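Local coordinates for protein endo-1,3-beta-glucanase (Streptomyces sioyaensis, PDB 3DGT) that hydrolyses internal beta-1,3 linkages of beta-glucans, and is represented by its family 16 catalytic domain, at residues M159-C169 against Q222-T232. Sequence-based numbering, arbitrary orientation.
Sequences MHCGTSPGGPC and QMDAATWTNAT. Unlike the reference sequence in segment 222-232: Q222 (reference His), A226 (reference Val).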
loop_
_atom_site.group_PDB
_atom_site.type_symbol
_atom_site.label_atom_id
_atom_site.label_comp_id
_atom_site.label_asym_id
_atom_site.label_seq_id
_atom_site.Cartn_x
_atom_site.Cartn_y
_atom_site.Cartn_z
ATOM N N MET A 159 5.747 2.706 9.299
ATOM C CA MET A 159 6.662 3.651 8.664
ATOM C C MET A 159 8.071 3.087 8.599
ATOM O O MET A 159 8.599 2.603 9.597
ATOM C CB MET A 159 6.687 5.006 9.377
ATOM C CG MET A 159 7.678 5.976 8.752
ATOM S SD MET A 159 7.469 7.619 9.443
ATOM C CE MET A 159 8.684 8.537 8.493
ATOM N N HIS A 160 8.672 3.189 7.416
ATOM C CA HIS A 160 10.077 2.855 7.222
ATOM C C HIS A 160 10.870 4.130 6.986
ATOM O O HIS A 160 10.384 5.060 6.342
ATOM C CB HIS A 160 10.235 1.879 6.058
ATOM C CG HIS A 160 9.696 0.511 6.348
ATOM N ND1 HIS A 160 8.423 0.108 6.001
ATOM C CD2 HIS A 160 10.262 -0.541 6.984
ATOM C CE1 HIS A 160 8.237 -1.141 6.402
ATOM N NE2 HIS A 160 9.340 -1.556 7.000
ATOM N N CYS A 161 12.091 4.163 7.523
ATOM C CA CYS A 161 12.921 5.366 7.527
ATOM C C CYS A 161 14.342 5.053 7.989
ATOM O O CYS A 161 14.633 3.940 8.448
ATOM C CB CYS A 161 12.295 6.470 8.408
ATOM S SG CYS A 161 11.372 5.912 9.892
ATOM N N GLY A 162 15.223 6.043 7.846
ATOM C CA GLY A 162 16.548 5.971 8.433
ATOM C C GLY A 162 17.476 5.076 7.643
ATOM O O GLY A 162 17.647 5.251 6.436
ATOM N N THR A 163 18.079 4.121 8.346
ATOM C CA THR A 163 18.999 3.160 7.742
ATOM C C THR A 163 18.515 1.737 7.994
ATOM O O THR A 163 17.686 1.504 8.867
ATOM C CB THR A 163 20.414 3.311 8.324
ATOM O OG1 THR A 163 20.337 3.299 9.754
ATOM C CG2 THR A 163 21.055 4.614 7.859
ATOM N N SER A 164 19.021 0.796 7.211
ATOM C CA SER A 164 18.676 -0.613 7.380
ATOM C C SER A 164 19.946 -1.438 7.241
ATOM O O SER A 164 20.777 -1.110 6.406
ATOM C CB SER A 164 17.669 -1.042 6.314
ATOM O OG SER A 164 17.106 -2.315 6.615
ATOM N N PRO A 165 20.117 -2.477 8.081
ATOM C CA PRO A 165 19.223 -2.865 9.167
ATOM C C PRO A 165 19.364 -1.935 10.368
ATOM O O PRO A 165 20.354 -1.214 10.482
ATOM C CB PRO A 165 19.719 -4.269 9.533
ATOM C CG PRO A 165 21.181 -4.216 9.240
ATOM C CD PRO A 165 21.282 -3.378 7.991
ATOM N N GLY A 166 18.369 -1.957 11.248
ATOM C CA GLY A 166 18.431 -1.184 12.492
ATOM C C GLY A 166 18.065 0.274 12.316
ATOM O O GLY A 166 17.073 0.599 11.662
ATOM N N GLY A 167 18.868 1.162 12.902
ATOM C CA GLY A 167 18.579 2.587 12.871
ATOM C C GLY A 167 17.359 2.915 13.714
ATOM O O GLY A 167 16.774 2.029 14.353
ATOM N N PRO A 168 16.946 4.188 13.705
ATOM C CA PRO A 168 15.848 4.624 14.574
ATOM C C PRO A 168 14.506 4.004 14.209
ATOM O O PRO A 168 13.590 3.961 15.044
ATOM C CB PRO A 168 15.808 6.137 14.350
ATOM C CG PRO A 168 16.407 6.320 12.971
ATOM C CD PRO A 168 17.486 5.292 12.888
ATOM N N CYS A 169 14.378 3.528 12.975
ATOM C CA CYS A 169 13.130 2.937 12.540
ATOM C C CYS A 169 13.122 1.407 12.619
ATOM O O CYS A 169 12.210 0.762 12.104
ATOM C CB CYS A 169 12.756 3.491 11.163
ATOM S SG CYS A 169 12.847 5.338 11.173
ATOM N N GLN A 222 10.866 10.470 17.264
ATOM C CA GLN A 222 11.347 9.081 17.325
ATOM C C GLN A 222 12.646 8.890 16.559
ATOM O O GLN A 222 13.242 7.817 16.596
ATOM C CB GLN A 222 10.299 8.089 16.810
ATOM C CG GLN A 222 9.118 7.919 17.742
ATOM C CD GLN A 222 8.177 6.827 17.280
ATOM O OE1 GLN A 222 8.420 5.639 17.483
ATOM N NE2 GLN A 222 7.095 7.226 16.662
ATOM N N MET A 223 13.077 9.924 15.842
ATOM C CA MET A 223 14.318 9.865 15.070
ATOM C C MET A 223 14.934 11.261 15.049
ATOM O O MET A 223 14.292 12.223 15.480
ATOM C CB MET A 223 14.035 9.345 13.649
ATOM C CG MET A 223 13.042 10.197 12.861
ATOM S SD MET A 223 12.189 9.314 11.541
ATOM C CE MET A 223 10.907 8.491 12.475
ATOM N N ASP A 224 16.171 11.386 14.568
ATOM C CA ASP A 224 16.776 12.713 14.484
ATOM C C ASP A 224 16.166 13.553 13.353
ATOM O O ASP A 224 15.447 13.020 12.493
ATOM C CB ASP A 224 18.321 12.665 14.468
ATOM C CG ASP A 224 18.910 12.029 13.218
ATOM O OD1 ASP A 224 18.253 11.985 12.163
ATOM O OD2 ASP A 224 20.089 11.602 13.294
ATOM N N ALA A 225 16.433 14.858 13.372
ATOM C CA ALA A 225 15.869 15.789 12.399
ATOM C C ALA A 225 16.178 15.397 10.957
ATOM O O ALA A 225 15.287 15.406 10.115
ATOM C CB ALA A 225 16.341 17.224 12.683
ATOM N N ALA A 226 17.432 15.045 10.681
ATOM C CA ALA A 226 17.826 14.647 9.325
ATOM C C ALA A 226 17.044 13.429 8.829
ATOM O O ALA A 226 16.593 13.406 7.680
ATOM C CB ALA A 226 19.334 14.398 9.243
ATOM N N THR A 227 16.886 12.424 9.687
ATOM C CA THR A 227 16.154 11.204 9.328
ATOM C C THR A 227 14.689 11.523 8.984
ATOM O O THR A 227 14.149 11.030 7.982
ATOM C CB THR A 227 16.263 10.147 10.445
ATOM O OG1 THR A 227 17.642 9.791 10.615
ATOM C CG2 THR A 227 15.489 8.884 10.100
ATOM N N TRP A 228 14.059 12.377 9.788
ATOM C CA TRP A 228 12.664 12.763 9.552
ATOM C C TRP A 228 12.528 13.568 8.268
ATOM O O TRP A 228 11.611 13.336 7.482
ATOM C CB TRP A 228 12.102 13.525 10.759
ATOM C CG TRP A 228 10.641 13.923 10.632
ATOM C CD1 TRP A 228 10.156 15.172 10.368
ATOM C CD2 TRP A 228 9.492 13.067 10.760
ATOM N NE1 TRP A 228 8.781 15.154 10.330
ATOM C CE2 TRP A 228 8.346 13.874 10.569
ATOM C CE3 TRP A 228 9.320 11.701 11.030
ATOM C CZ2 TRP A 228 7.042 13.354 10.630
ATOM C CZ3 TRP A 228 8.020 11.187 11.098
ATOM C CH2 TRP A 228 6.904 12.015 10.900
ATOM N N THR A 229 13.452 14.501 8.065
ATOM C CA THR A 229 13.520 15.332 6.859
ATOM C C THR A 229 13.667 14.465 5.608
ATOM O O THR A 229 12.953 14.654 4.619
ATOM C CB THR A 229 14.720 16.326 6.956
ATOM O OG1 THR A 229 14.526 17.202 8.072
ATOM C CG2 THR A 229 14.872 17.145 5.681
ATOM N N ASN A 230 14.615 13.534 5.650
ATOM C CA ASN A 230 14.872 12.648 4.521
ATOM C C ASN A 230 13.647 11.802 4.199
ATOM O O ASN A 230 13.356 11.541 3.031
ATOM C CB ASN A 230 16.073 11.745 4.812
ATOM C CG ASN A 230 17.385 12.506 4.842
ATOM O OD1 ASN A 230 17.474 13.631 4.355
ATOM N ND2 ASN A 230 18.407 11.896 5.425
ATOM N N ALA A 231 12.940 11.382 5.247
ATOM C CA ALA A 231 11.795 10.501 5.089
ATOM C C ALA A 231 10.514 11.225 4.702
ATOM O O ALA A 231 9.632 10.605 4.108
ATOM C CB ALA A 231 11.574 9.666 6.349
ATOM N N THR A 232 10.396 12.513 5.032
ATOM C CA THR A 232 9.107 13.202 4.885
ATOM C C THR A 232 9.120 14.559 4.189
ATOM O O THR A 232 8.048 15.080 3.879
ATOM C CB THR A 232 8.366 13.372 6.240
ATOM O OG1 THR A 232 9.051 14.337 7.040
ATOM C CG2 THR A 232 8.295 12.067 7.002
HETATM O O HOH W 1 15.041 8.702 6.675
HETATM O O HOH W 2 13.135 5.295 17.311
#
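T227, whose methyl meets the backbone of G162, is pinned by two bonds to a single oxygen, D224 OD1. T227 N approaches D224 OD1 nearly along the carboxylate C-O bond at 2.9 Å, whereas T227 OG1 donates to it from above the carboxylate plane. D224 is the N-cap of helix 225-232, a place suited to a short acidic side chain that can take up a first-turn N-H. With OG1 beside its own N (chi1 -62°), T227 turns CG2 across the interface to 3.5 Å from G162 CA; a serine here lacks CG2 and would probably open a gap over G162 CA. Glycine suits that site through its positive phi and because P168 CD would crowd a CB. A water accepts from G162 N and donates to T227 O, tying loop to helix. In the beta-jelly-roll of glycosyl hydrolase family 16, the contact lays this helix, which precedes strand 236-244, against the loop joining strands 155-160 and 175-179. The C161-C169 disulfide ties residues 161-169 of that loop into a ring, and M223, bent at chi3 (81°), brings CE to 3.7 Å from C161 SG. P168 CB rests 3.7 Å from M223 CB, its compact ring crossing the methionine at about a right angle. Deeper in, the extended, unbranched M159 reaches between A231 CB and W228: M159 CE packs 3.8 Å from W228 CZ3, and its SD makes an oblique Met-aromatic contact with the six-membered ring, while W228 NE1 hydrogen-bonds to E204.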